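Local coordinates for protein L-methionine gamma-lyase (Fusobacterium nucleatum subsp. nucleatum, PDB 6LXU) that belongs to the Cys/Met-metabolism family of pyridoxal-phosphate-dependent enzymes and works as a tetramer-forming lyase with its cofactor covalently bound to the chain, at residues 36-41 with 58-63; 68-73 with 254-259; 150-155 with 179-184. One frame throughout, in Å; residues are numbered along the deposited sequence.

Contact 1. Residues 36-41 with 58-63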
ATOM      1  N   SER A  36      11.836  -3.423  -7.404  1.00  5.42           N
ATOM      2  CA  SER A  36      13.249  -3.524  -7.028  1.00  6.00           C
ATOM      3  C   SER A  36      14.130  -3.105  -8.201  1.00  6.54           C
ATOM      4  O   SER A  36      15.075  -2.345  -8.024  1.00  7.57           O
ATOM      5  CB  SER A  36      13.597  -4.942  -6.596  1.00  6.12           C
ATOM      6  OG  SER A  36      13.302  -5.864  -7.620  1.00  6.84           O
ATOM      7  N   THR A  37      13.813  -3.596  -9.390  1.00  7.37           N
ATOM      8  CA  THR A  37      14.695  -3.437 -10.538  1.00  7.59           C
ATOM      9  C   THR A  37      13.985  -2.819 -11.714  1.00  7.37           C
ATOM     10  O   THR A  37      12.773  -2.579 -11.689  1.00  7.68           O
ATOM     11  CB  THR A  37      15.359  -4.775 -10.864  1.00  8.10           C
ATOM     12  OG1 THR A  37      16.486  -4.531 -11.715  1.00  8.62           O
ATOM     13  CG2 THR A  37      14.413  -5.783 -11.500  1.00  8.64           C
ATOM     14  N   PHE A  38      14.782  -2.521 -12.741  1.00  6.97           N
ATOM     15  CA  PHE A  38      14.357  -1.770 -13.914  1.00  7.27           C
ATOM     16  C   PHE A  38      14.890  -2.488 -15.143  1.00  7.74           C
ATOM     17  O   PHE A  38      16.010  -3.027 -15.143  1.00  8.39           O
ATOM     18  CB  PHE A  38      14.890  -0.344 -13.867  1.00  7.13           C
ATOM     19  CG  PHE A  38      14.342   0.458 -12.722  1.00  7.12           C
ATOM     20  CD1 PHE A  38      14.838   0.308 -11.430  1.00  7.06           C
ATOM     21  CD2 PHE A  38      13.313   1.358 -12.926  1.00  7.47           C
ATOM     22  CE1 PHE A  38      14.316   1.028 -10.370  1.00  7.30           C
ATOM     23  CE2 PHE A  38      12.809   2.104 -11.875  1.00  7.65           C
ATOM     24  CZ  PHE A  38      13.301   1.924 -10.588  1.00  7.58           C
ATOM     25  N   ILE A  39      14.099  -2.507 -16.194  1.00  8.35           N
ATOM     26  CA  ILE A  39      14.487  -3.241 -17.392  1.00  9.74           C
ATOM     27  C   ILE A  39      15.096  -2.312 -18.428  1.00  9.70           C
ATOM     28  O   ILE A  39      14.687  -1.162 -18.572  1.00 10.52           O
ATOM     29  CB  ILE A  39      13.342  -4.096 -17.966  1.00 11.90           C
ATOM     30  CG1 ILE A  39      12.221  -3.270 -18.558  1.00 14.02           C
ATOM     31  CG2 ILE A  39      12.805  -5.046 -16.907  1.00 12.66           C
ATOM     32  CD1 ILE A  39      11.196  -4.148 -19.244  1.00 15.44           C
ATOM     33  N   PHE A  40      16.079  -2.833 -19.154  1.00  9.34           N
ATOM     34  CA  PHE A  40      16.735  -2.098 -20.229  1.00  9.86           C
ATOM     35  C   PHE A  40      16.199  -2.557 -21.573  1.00 10.32           C
ATOM     36  O   PHE A  40      15.850  -3.707 -21.749  1.00 10.41           O
ATOM     37  CB  PHE A  40      18.242  -2.325 -20.168  1.00  9.63           C
ATOM     38  CG  PHE A  40      18.829  -2.091 -18.810  1.00  9.62           C
ATOM     39  CD1 PHE A  40      18.742  -0.838 -18.209  1.00 10.17           C
ATOM     40  CD2 PHE A  40      19.455  -3.109 -18.123  1.00  9.44           C
ATOM     41  CE1 PHE A  40      19.281  -0.616 -16.958  1.00 10.23           C
ATOM     42  CE2 PHE A  40      19.993  -2.884 -16.871  1.00  9.73           C
ATOM     43  CZ  PHE A  40      19.906  -1.633 -16.287  1.00 10.20           C
ATOM     44  N   ASP A  41      16.185  -1.622 -22.529  1.00 11.56           N
ATOM     45  CA  ASP A  41      15.736  -1.904 -23.900  1.00 13.48           C
ATOM     46  C   ASP A  41      16.765  -2.730 -24.674  1.00 12.46           C
ATOM     47  O   ASP A  41      16.425  -3.376 -25.662  1.00 13.57           O
ATOM     48  CB  ASP A  41      15.495  -0.605 -24.697  1.00 15.89           C
ATOM     49  CG  ASP A  41      14.454   0.312 -24.071  1.00 18.15           C
ATOM     50  OD1 ASP A  41      13.517  -0.200 -23.425  1.00 20.80           O
ATOM     51  OD2 ASP A  41      14.569   1.546 -24.250  1.00 21.62           O
ATOM     52  N   ILE A  58      18.144   2.015 -12.576  1.00  6.94           N
ATOM     53  CA  ILE A  58      18.812   0.710 -12.546  1.00  6.89           C
ATOM     54  C   ILE A  58      18.225  -0.199 -11.462  1.00  6.32           C
ATOM     55  O   ILE A  58      17.886  -1.342 -11.736  1.00  6.51           O
ATOM     56  CB  ILE A  58      20.333   0.875 -12.349  1.00  7.36           C
ATOM     57  CG1 ILE A  58      20.965   1.622 -13.544  1.00  8.08           C
ATOM     58  CG2 ILE A  58      20.999  -0.484 -12.139  1.00  7.37           C
ATOM     59  CD1 ILE A  58      22.419   1.979 -13.323  1.00  8.69           C
ATOM     60  N   TYR A  59      18.141   0.302 -10.234  1.00  5.95           N
ATOM     61  CA  TYR A  59      17.811  -0.551  -9.088  1.00  5.78           C
ATOM     62  C   TYR A  59      17.458   0.358  -7.931  1.00  5.46           C
ATOM     63  O   TYR A  59      18.131   1.356  -7.706  1.00  5.64           O
ATOM     64  CB  TYR A  59      19.019  -1.402  -8.736  1.00  5.96           C
ATOM     65  CG  TYR A  59      18.838  -2.428  -7.656  1.00  5.99           C
ATOM     66  CD1 TYR A  59      18.154  -3.593  -7.908  1.00  6.09           C
ATOM     67  CD2 TYR A  59      19.425  -2.270  -6.407  1.00  5.98           C
ATOM     68  CE1 TYR A  59      18.045  -4.582  -6.948  1.00  6.03           C
ATOM     69  CE2 TYR A  59      19.327  -3.246  -5.429  1.00  5.96           C
ATOM     70  CZ  TYR A  59      18.650  -4.411  -5.716  1.00  5.88           C
ATOM     71  OH  TYR A  59      18.579  -5.436  -4.802  1.00  6.40           O
ATOM     72  N   THR A  60      16.407   0.021  -7.191  1.00  5.32           N
ATOM     73  CA  THR A  60      15.839   0.961  -6.226  1.00  5.20           C
ATOM     74  C   THR A  60      16.792   1.385  -5.115  1.00  5.29           C
ATOM     75  O   THR A  60      16.691   2.511  -4.648  1.00  5.53           O
ATOM     76  CB  THR A  60      14.503   0.417  -5.705  1.00  5.21           C
ATOM     77  OG1 THR A  60      13.589   0.535  -6.796  1.00  5.15           O
ATOM     78  CG2 THR A  60      13.952   1.170  -4.493  1.00  5.33           C
ATOM     79  N   ARG A  61      17.765   0.543  -4.709  1.00  5.39           N
ATOM     80  CA  ARG A  61      18.742   1.022  -3.722  1.00  5.62           C
ATOM     81  C   ARG A  61      19.536   2.233  -4.231  1.00  5.99           C
ATOM     82  O   ARG A  61      19.893   3.104  -3.438  1.00  6.61           O
ATOM     83  CB  ARG A  61      19.676  -0.101  -3.255  1.00  5.47           C
ATOM     84  CG  ARG A  61      20.798   0.339  -2.305  1.00  5.40           C
ATOM     85  CD  ARG A  61      21.252  -0.749  -1.311  1.00  5.43           C
ATOM     86  NE  ARG A  61      21.472  -2.035  -1.961  1.00  5.45           N
ATOM     87  CZ  ARG A  61      22.498  -2.319  -2.768  1.00  5.48           C
ATOM     88  NH1 ARG A  61      23.469  -1.427  -2.975  1.00  5.70           N
ATOM     89  NH2 ARG A  61      22.545  -3.482  -3.393  1.00  5.63           N
ATOM     90  N   LEU A  62      19.792   2.283  -5.540  1.00  6.44           N
ATOM     91  CA  LEU A  62      20.468   3.440  -6.159  1.00  7.17           C
ATOM     92  C   LEU A  62      19.554   4.644  -6.303  1.00  7.49           C
ATOM     93  O   LEU A  62      20.006   5.791  -6.126  1.00  9.75           O
ATOM     94  CB  LEU A  62      21.027   3.072  -7.529  1.00  7.93           C
ATOM     95  CG  LEU A  62      22.077   1.968  -7.558  1.00  8.82           C
ATOM     96  CD1 LEU A  62      22.469   1.618  -8.988  1.00  9.27           C
ATOM     97  CD2 LEU A  62      23.298   2.338  -6.746  1.00  9.71           C
ATOM     98  N   GLY A  63      18.288   4.404  -6.627  1.00  6.73           N
ATOM     99  CA  GLY A  63      17.317   5.458  -6.864  1.00  6.38           C
ATOM    100  C   GLY A  63      16.066   4.884  -7.476  1.00  6.12           C
ATOM    101  O   GLY A  63      16.082   3.800  -8.033  1.00  6.00           O
TER
HETATM  102  O   HOH W   1      18.424  -3.179 -13.868  1.00  8.11           O
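Backbone polar bonds set the register between Ser36 and Thr60. Thr60 N donates to Ser36 O at 2.8 Å with an N-H...O angle of 161°. The same oxygen takes a CA-H...O approach from Tyr59 CA, at 3.4 Å. Two residues along each segment, Phe38 N reaches Ile58 O only weakly, at 3.5 Å, and a water bridges the two loops by donating to Phe38 O (2.7 Å) and to Ile58 O (2.9 Å). The backbones are bridged once, at Thr37 and Tyr59.

Aromatic packing fills the flanks. The Phe38 side chain turns toward 58-63, with CD1 3.4 Å from Ile58 C in an oblique approach, while Thr60 N lies at the ring edge. Phe40 comes with its ring edge to the Ile58 side chain, CZ to CG1 4.4 Å, and one of its faces lies over Phe38 O. Tyr59 has its CG anti to the backbone N (chi1 -175°), a torsion that sets CD1 against Ser36 O at 3.3 Å and sends the ring past Thr37 CB, which meets its edge.

Beyond the pair, the hydroxyl of Tyr59 and NE of Arg61 both hydrogen-bond to the lysine-linked pyridoxal phosphate (LLP) of a neighbouring subunit. The bridged loops thus carry cofactor-binding residues across the subunit interface, into an active site shared between subunits as in related fold-type I enzymes.

Contact 2. Residues 68-73 with 254-259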
ATOM      1  N   THR A  68      12.706   9.853  -6.168  1.00  5.65           N
ATOM      2  CA  THR A  68      13.297  11.061  -6.757  1.00  6.02           C
ATOM      3  C   THR A  68      12.413  12.292  -6.581  1.00  6.06           C
ATOM      4  O   THR A  68      12.909  13.381  -6.288  1.00  6.32           O
ATOM      5  CB  THR A  68      13.593  10.843  -8.244  1.00  6.34           C
ATOM      6  OG1 THR A  68      14.609   9.845  -8.335  1.00  6.78           O
ATOM      7  CG2 THR A  68      14.070  12.121  -8.936  1.00  6.62           C
ATOM      8  N   VAL A  69      11.111  12.124  -6.755  1.00  6.08           N
ATOM      9  CA  VAL A  69      10.182  13.239  -6.550  1.00  6.29           C
ATOM     10  C   VAL A  69      10.271  13.767  -5.133  1.00  6.05           C
ATOM     11  O   VAL A  69      10.353  14.972  -4.921  1.00  6.14           O
ATOM     12  CB  VAL A  69       8.755  12.848  -6.924  1.00  6.79           C
ATOM     13  CG1 VAL A  69       7.752  13.909  -6.492  1.00  7.03           C
ATOM     14  CG2 VAL A  69       8.672  12.628  -8.420  1.00  7.34           C
ATOM     15  N   LEU A  70      10.284  12.851  -4.162  1.00  5.75           N
ATOM     16  CA  LEU A  70      10.421  13.247  -2.774  1.00  5.70           C
ATOM     17  C   LEU A  70      11.725  13.998  -2.519  1.00  5.56           C
ATOM     18  O   LEU A  70      11.756  15.018  -1.829  1.00  5.70           O
ATOM     19  CB  LEU A  70      10.325  12.012  -1.878  1.00  5.71           C
ATOM     20  CG  LEU A  70      10.594  12.225  -0.392  1.00  5.88           C
ATOM     21  CD1 LEU A  70       9.634  13.237   0.202  1.00  6.31           C
ATOM     22  CD2 LEU A  70      10.492  10.897   0.343  1.00  6.14           C
ATOM     23  N   GLU A  71      12.807  13.446  -3.053  1.00  5.69           N
ATOM     24  CA  GLU A  71      14.123  14.055  -2.910  1.00  5.90           C
ATOM     25  C   GLU A  71      14.161  15.469  -3.481  1.00  6.04           C
ATOM     26  O   GLU A  71      14.687  16.397  -2.858  1.00  6.23           O
ATOM     27  CB  GLU A  71      15.162  13.176  -3.585  1.00  5.89           C
ATOM     28  CG  GLU A  71      15.392  11.885  -2.803  1.00  6.10           C
ATOM     29  CD  GLU A  71      16.231  10.846  -3.506  1.00  6.62           C
ATOM     30  OE1 GLU A  71      16.414  10.915  -4.738  1.00  7.32           O
ATOM     31  OE2 GLU A  71      16.694   9.911  -2.802  1.00  6.97           O
ATOM     32  N   ASN A  72      13.609  15.624  -4.674  1.00  6.48           N
ATOM     33  CA  ASN A  72      13.544  16.948  -5.307  1.00  7.15           C
ATOM     34  C   ASN A  72      12.701  17.930  -4.500  1.00  6.94           C
ATOM     35  O   ASN A  72      13.037  19.117  -4.409  1.00  7.51           O
ATOM     36  CB  ASN A  72      12.962  16.837  -6.721  1.00  8.60           C
ATOM     37  CG  ASN A  72      13.867  16.133  -7.691  1.00  9.88           C
ATOM     38  OD1 ASN A  72      15.049  16.012  -7.472  1.00 12.22           O
ATOM     39  ND2 ASN A  72      13.298  15.693  -8.803  1.00 11.44           N
ATOM     40  N   LYS A  73      11.614  17.443  -3.922  1.00  6.71           N
ATOM     41  CA  LYS A  73      10.721  18.286  -3.118  0.60  6.91           C
ATOM     42  C   LYS A  73      11.413  18.806  -1.882  1.00  6.66           C
ATOM     43  O   LYS A  73      11.341  19.997  -1.580  1.00  6.79           O
ATOM     44  CB  LYS A  73       9.454  17.541  -2.692  0.60  7.25           C
ATOM     45  CG  LYS A  73       8.407  17.454  -3.770  0.60  7.40           C
ATOM     46  CD  LYS A  73       7.159  16.713  -3.332  0.60  7.80           C
ATOM     47  CE  LYS A  73       6.208  16.564  -4.502  0.60  8.09           C
ATOM     48  NZ  LYS A  73       5.666  17.871  -4.955  0.60  8.40           N
ATOM     49  N   TYR A 254       5.830   7.500  -1.306  1.00  4.37           N
ATOM     50  CA  TYR A 254       4.528   8.024  -1.710  1.00  4.52           C
ATOM     51  C   TYR A 254       3.785   8.627  -0.508  1.00  4.43           C
ATOM     52  O   TYR A 254       3.240   9.739  -0.610  1.00  4.52           O
ATOM     53  CB  TYR A 254       3.669   6.953  -2.428  1.00  4.65           C
ATOM     54  CG  TYR A 254       2.378   7.576  -2.848  1.00  4.88           C
ATOM     55  CD1 TYR A 254       2.332   8.432  -3.939  1.00  5.08           C
ATOM     56  CD2 TYR A 254       1.222   7.427  -2.079  1.00  5.01           C
ATOM     57  CE1 TYR A 254       1.179   9.115  -4.258  1.00  5.37           C
ATOM     58  CE2 TYR A 254       0.059   8.099  -2.405  1.00  5.27           C
ATOM     59  CZ  TYR A 254       0.050   8.969  -3.485  1.00  5.17           C
ATOM     60  OH  TYR A 254      -1.059   9.732  -3.811  1.00  5.76           O
ATOM     61  N   TYR A 255       3.753   7.917   0.616  1.00  4.33           N
ATOM     62  CA  TYR A 255       3.101   8.465   1.804  1.00  4.46           C
ATOM     63  C   TYR A 255       3.667   9.831   2.183  1.00  4.36           C
ATOM     64  O   TYR A 255       2.924  10.720   2.592  1.00  4.31           O
ATOM     65  CB  TYR A 255       3.229   7.514   2.992  1.00  4.59           C
ATOM     66  CG  TYR A 255       2.268   6.340   3.063  1.00  4.72           C
ATOM     67  CD1 TYR A 255       0.886   6.513   2.989  1.00  5.09           C
ATOM     68  CD2 TYR A 255       2.742   5.065   3.361  1.00  4.84           C
ATOM     69  CE1 TYR A 255       0.030   5.438   3.153  1.00  5.28           C
ATOM     70  CE2 TYR A 255       1.872   3.990   3.517  1.00  5.11           C
ATOM     71  CZ  TYR A 255       0.513   4.189   3.412  1.00  5.23           C
ATOM     72  OH  TYR A 255      -0.380   3.141   3.554  1.00  5.54           O
ATOM     73  N   ILE A 256       4.985  10.001   2.077  1.00  4.30           N
ATOM     74  CA  ILE A 256       5.595  11.276   2.463  1.00  4.44           C
ATOM     75  C   ILE A 256       5.271  12.366   1.434  1.00  4.48           C
ATOM     76  O   ILE A 256       4.922  13.482   1.818  1.00  4.57           O
ATOM     77  CB  ILE A 256       7.116  11.166   2.650  1.00  4.60           C
ATOM     78  CG1 ILE A 256       7.482  10.084   3.679  1.00  4.63           C
ATOM     79  CG2 ILE A 256       7.681  12.513   3.094  1.00  4.74           C
ATOM     80  CD1 ILE A 256       8.890   9.573   3.527  1.00  4.82           C
ATOM     81  N   ILE A 257       5.374  12.050   0.148  1.00  4.43           N
ATOM     82  CA  ILE A 257       4.917  12.995  -0.884  1.00  4.59           C
ATOM     83  C   ILE A 257       3.482  13.453  -0.588  1.00  4.45           C
ATOM     84  O   ILE A 257       3.159  14.649  -0.643  1.00  4.66           O
ATOM     85  CB  ILE A 257       5.007  12.348  -2.283  1.00  4.83           C
ATOM     86  CG1 ILE A 257       6.467  12.170  -2.705  1.00  5.14           C
ATOM     87  CG2 ILE A 257       4.238  13.163  -3.323  1.00  5.18           C
ATOM     88  CD1 ILE A 257       6.652  11.224  -3.863  1.00  5.37           C
ATOM     89  N   ARG A 258       2.631  12.482  -0.283  1.00  4.44           N
ATOM     90  CA  ARG A 258       1.238  12.767   0.028  1.00  4.46           C
ATOM     91  C   ARG A 258       1.134  13.664   1.268  1.00  4.43           C
ATOM     92  O   ARG A 258       0.380  14.644   1.270  1.00  4.61           O
ATOM     93  CB  ARG A 258       0.504  11.459   0.255  1.00  4.51           C
ATOM     94  CG  ARG A 258      -0.997  11.608   0.347  1.00  4.44           C
ATOM     95  CD  ARG A 258      -1.642  10.307   0.721  1.00  4.55           C
ATOM     96  NE  ARG A 258      -3.030  10.174   0.314  1.00  4.53           N
ATOM     97  CZ  ARG A 258      -4.103  10.134   1.088  1.00  4.55           C
ATOM     98  NH1 ARG A 258      -4.031  10.435   2.398  1.00  4.98           N
ATOM     99  NH2 ARG A 258      -5.265   9.823   0.557  1.00  4.64           N
ATOM    100  N   GLY A 259       1.883  13.325   2.318  1.00  4.36           N
ATOM    101  CA  GLY A 259       1.936  14.161   3.514  1.00  4.57           C
ATOM    102  C   GLY A 259       2.380  15.583   3.226  1.00  4.66           C
ATOM    103  O   GLY A 259       1.872  16.544   3.834  1.00  4.67           O
TER
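Lys73, whose CE rests on Ile257 CG2 at 4.1 Å, has its NZ gripped by hydrogen bonds to Ala18 O and Ala15 O, with a weak one to Ile16 O. The lysine is modelled in two conformers, so this grip is certain only for the one described here. The motif is helix-on-helix packing: segments of helices 65-78 and 250-260 approach to 9.5 Å between axes, with their N-to-C directions 39° apart. No polar bond joins the two segments, and the side-chain contacts between them are all carbon to carbon, Lys73 taking part through CE alone, which is the evidence for an apolar seam.

Ile257 is the central side chain. Its CB does not aim straight at the other helix, but CG1, set anti to the carbonyl carbon (chi1 -70°), carries the chain inward so that CG1 meets Leu70 CB at 3.9 Å. On its outer side helix 250-260 faces the fourth subunit, where Arg258 forms a salt bridge with Asp219 of that subunit. Beside Ile257, both methyls of Leu70 meet Ile256: CD2 lies 3.8 Å from Ile256 CD1, and CD1 makes the closest approach of the seam, 3.6 Å from Ile256 CG2. Val69 crosses Ile257 at about a right angle, with its CG1 3.9 Å from Ile257 CD1.

Contact 3. Residues 150-155 with 179-184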
ATOM      1  N   ASN A 150      42.026  18.402  12.401  1.00 13.24           N
ATOM      2  CA  ASN A 150      41.332  17.219  11.882  1.00 12.39           C
ATOM      3  C   ASN A 150      39.820  17.208  12.160  1.00 11.58           C
ATOM      4  O   ASN A 150      39.175  16.174  11.952  1.00 11.22           O
ATOM      5  CB  ASN A 150      41.985  15.925  12.407  1.00 12.58           C
ATOM      6  CG  ASN A 150      41.849  15.764  13.897  1.00 12.76           C
ATOM      7  OD1 ASN A 150      41.925  16.739  14.643  1.00 13.91           O
ATOM      8  ND2 ASN A 150      41.645  14.536  14.350  1.00 12.84           N
ATOM      9  N   THR A 151      39.240  18.322  12.616  1.00 10.73           N
ATOM     10  CA  THR A 151      37.777  18.421  12.744  1.00 10.34           C
ATOM     11  C   THR A 151      37.151  18.370  11.370  1.00 10.08           C
ATOM     12  O   THR A 151      37.352  19.248  10.538  1.00 10.79           O
ATOM     13  CB  THR A 151      37.353  19.687  13.487  1.00 10.50           C
ATOM     14  OG1 THR A 151      38.012  19.706  14.753  1.00 11.09           O
ATOM     15  CG2 THR A 151      35.824  19.712  13.699  1.00 10.50           C
ATOM     16  N   ARG A 152      36.410  17.292  11.117  1.00  9.52           N
ATOM     17  CA  ARG A 152      35.761  17.091   9.830  1.00  9.22           C
ATOM     18  C   ARG A 152      34.280  17.495   9.841  1.00  8.59           C
ATOM     19  O   ARG A 152      33.745  17.835   8.801  1.00  8.80           O
ATOM     20  CB  ARG A 152      35.919  15.621   9.418  1.00  9.50           C
ATOM     21  CG  ARG A 152      35.250  15.203   8.130  1.00  9.84           C
ATOM     22  CD  ARG A 152      35.676  16.016   6.923  1.00 10.28           C
ATOM     23  NE  ARG A 152      35.171  15.438   5.682  1.00 10.60           N
ATOM     24  CZ  ARG A 152      35.019  16.091   4.531  1.00 11.38           C
ATOM     25  NH1 ARG A 152      35.333  17.391   4.439  1.00 12.33           N
ATOM     26  NH2 ARG A 152      34.571  15.456   3.463  1.00 12.09           N
ATOM     27  N   VAL A 153      33.640  17.393  11.000  1.00  8.11           N
ATOM     28  CA  VAL A 153      32.212  17.685  11.127  1.00  7.96           C
ATOM     29  C   VAL A 153      31.965  18.489  12.389  1.00  7.82           C
ATOM     30  O   VAL A 153      32.461  18.168  13.466  1.00  8.36           O
ATOM     31  CB  VAL A 153      31.369  16.382  11.192  1.00  8.15           C
ATOM     32  CG1 VAL A 153      29.933  16.652  11.646  1.00  8.16           C
ATOM     33  CG2 VAL A 153      31.382  15.671   9.855  1.00  8.32           C
ATOM     34  N   VAL A 154      31.157  19.538  12.228  1.00  7.86           N
ATOM     35  CA  VAL A 154      30.484  20.192  13.337  1.00  7.84           C
ATOM     36  C   VAL A 154      29.003  19.855  13.157  1.00  7.49           C
ATOM     37  O   VAL A 154      28.427  20.191  12.128  1.00  7.49           O
ATOM     38  CB  VAL A 154      30.752  21.716  13.369  1.00  8.21           C
ATOM     39  CG1 VAL A 154      29.861  22.412  14.373  1.00  8.56           C
ATOM     40  CG2 VAL A 154      32.217  21.964  13.689  1.00  8.47           C
ATOM     41  N   TYR A 155      28.430  19.142  14.122  1.00  7.30           N
ATOM     42  CA  TYR A 155      27.068  18.605  14.011  1.00  7.16           C
ATOM     43  C   TYR A 155      26.186  19.328  15.005  1.00  7.49           C
ATOM     44  O   TYR A 155      26.498  19.356  16.193  1.00  7.88           O
ATOM     45  CB  TYR A 155      27.084  17.101  14.277  1.00  6.93           C
ATOM     46  CG  TYR A 155      25.747  16.439  14.052  1.00  6.79           C
ATOM     47  CD1 TYR A 155      24.762  16.496  15.005  1.00  6.89           C
ATOM     48  CD2 TYR A 155      25.467  15.777  12.864  1.00  6.93           C
ATOM     49  CE1 TYR A 155      23.509  15.922  14.799  1.00  6.90           C
ATOM     50  CE2 TYR A 155      24.232  15.174  12.644  1.00  6.90           C
ATOM     51  CZ  TYR A 155      23.253  15.252  13.613  1.00  6.74           C
ATOM     52  OH  TYR A 155      22.030  14.635  13.381  1.00  6.89           O
ATOM     53  N   ASN A 179      38.140  26.197   9.538  1.00 12.36           N
ATOM     54  CA  ASN A 179      38.884  25.055   9.026  1.00 12.75           C
ATOM     55  C   ASN A 179      38.298  24.704   7.653  1.00 13.80           C
ATOM     56  O   ASN A 179      37.122  24.339   7.571  1.00 12.70           O
ATOM     57  CB  ASN A 179      38.755  23.900  10.019  1.00 13.06           C
ATOM     58  CG  ASN A 179      39.526  22.662   9.594  1.00 13.11           C
ATOM     59  OD1 ASN A 179      39.702  22.396   8.410  1.00 13.62           O
ATOM     60  ND2 ASN A 179      39.980  21.904  10.576  1.00 14.17           N
ATOM     61  N   PRO A 180      39.098  24.797   6.568  1.00 15.27           N
ATOM     62  CA  PRO A 180      38.557  24.573   5.219  1.00 15.78           C
ATOM     63  C   PRO A 180      38.048  23.148   4.920  1.00 15.49           C
ATOM     64  O   PRO A 180      37.378  22.953   3.909  1.00 17.25           O
ATOM     65  CB  PRO A 180      39.748  24.900   4.300  1.00 16.98           C
ATOM     66  CG  PRO A 180      40.935  24.653   5.136  1.00 17.20           C
ATOM     67  CD  PRO A 180      40.550  25.081   6.521  1.00 16.59           C
ATOM     68  N   ASN A 181      38.404  22.186   5.761  1.00 14.45           N
ATOM     69  CA  ASN A 181      37.948  20.803   5.605  1.00 14.29           C
ATOM     70  C   ASN A 181      36.701  20.465   6.442  1.00 12.87           C
ATOM     71  O   ASN A 181      36.205  19.335   6.364  1.00 13.11           O
ATOM     72  CB  ASN A 181      39.095  19.864   5.990  1.00 15.84           C
ATOM     73  CG  ASN A 181      38.922  18.458   5.444  1.00 17.08           C
ATOM     74  OD1 ASN A 181      38.573  18.270   4.274  1.00 19.82           O
ATOM     75  ND2 ASN A 181      39.182  17.460   6.288  1.00 18.68           N
ATOM     76  N   THR A 182      36.185  21.400   7.237  1.00 11.45           N
ATOM     77  CA  THR A 182      35.074  21.088   8.146  1.00 10.69           C
ATOM     78  C   THR A 182      33.708  21.270   7.486  1.00  9.92           C
ATOM     79  O   THR A 182      33.417  22.320   6.898  1.00 10.46           O
ATOM     80  CB  THR A 182      35.143  21.952   9.407  1.00 10.56           C
ATOM     81  OG1 THR A 182      36.427  21.801  10.033  1.00 10.89           O
ATOM     82  CG2 THR A 182      34.042  21.589  10.409  1.00 10.50           C
ATOM     83  N   LEU A 183      32.858  20.246   7.611  1.00  9.12           N
ATOM     84  CA  LEU A 183      31.463  20.318   7.165  1.00  8.89           C
ATOM     85  C   LEU A 183      30.551  20.566   8.346  1.00  8.49           C
ATOM     86  O   LEU A 183      30.730  19.970   9.407  1.00  9.01           O
ATOM     87  CB  LEU A 183      31.059  19.011   6.495  1.00  9.35           C
ATOM     88  CG  LEU A 183      31.794  18.675   5.201  1.00 10.13           C
ATOM     89  CD1 LEU A 183      31.535  17.224   4.816  1.00 10.42           C
ATOM     90  CD2 LEU A 183      31.393  19.622   4.080  1.00 11.11           C
ATOM     91  N   VAL A 184      29.557  21.428   8.146  1.00  7.77           N
ATOM     92  CA  VAL A 184      28.545  21.701   9.139  1.00  7.57           C
ATOM     93  C   VAL A 184      27.274  20.944   8.742  1.00  7.27           C
ATOM     94  O   VAL A 184      26.768  21.115   7.632  1.00  7.00           O
ATOM     95  CB  VAL A 184      28.258  23.214   9.277  1.00  7.99           C
ATOM     96  CG1 VAL A 184      27.221  23.456  10.369  1.00  8.51           C
ATOM     97  CG2 VAL A 184      29.534  23.983   9.596  1.00  8.23           C
TER
HETATM   98  O   HOH W   2      39.660  18.519   9.145  1.00 24.19           O
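Arg152 starts out pointing away from 179-184 yet ends against it. Its chain bends at chi2 (56°), and the guanidinium folds back alongside Leu183, whose CD1 sits over the centre of one face, 3.7 Å from Arg152 CZ. From the edge, NH1 donates to Asn181 O at 2.9 Å, and that oxygen lies nearly in the guanidinium plane. The Asn181 amide, turned only 14° from that plane, brings OD1 close to NH1 as well, but the angle there is too poor for a bond. Arg152 NE has its own acceptor, Val100 O, so bonds at two nitrogens would limit the rotation of the group.

The backbones pair in parallel. Leu183 N donates to Arg152 O at 2.8 Å and almost straight (179°), and Val154 N returns a bond to Leu183 O at 2.9 Å. These strands, 151-157 and 183-187, are neighbours in the central sheet and belong to a beta-alpha-beta crossover through helix 169-176. That helix lies against Val154, Thr182 and Val184, whereas Val153 and Leu183 face helix 89-100.

Just before strand 183-187, a type I turn from Asn179 to Thr182 also holds an Asx turn, in which Asn181 N donates to Asn179 OD1 at 3.0 Å. Thr182 then uses its hydroxyl as a donor to Thr151 O, at 2.8 Å and from above that carbonyl's plane, while its CG2 packs on Val154 CG2 at 3.8 Å. A water accepting from Asn181 ND2 also lies beside Thr151 O.

Overall arrangement
All three contacts are largely buried, but by different surroundings. Contact 1 lies farthest out, its centre about 29 Å from the chain's centre, and two neighbouring subunits help to enclose it; contact 2 is nearest, about 16 Å centre to centre; no other chain touches contact 3. Chemistry follows place: contact 1 mixes irregular backbone bonds, water and aromatic rings, contact 2 is apolar between helices, and contact 3 has regular strand pairing edged by an arginine and a polar turn. None shares a helix or strand with another. Contacts 1 and 2 are neighbours, their nearest atoms about 5 Å apart, whereas contact 3, nested in sequence within the loop closed by contact 2, stands about 17 Å from it at the nearest atoms.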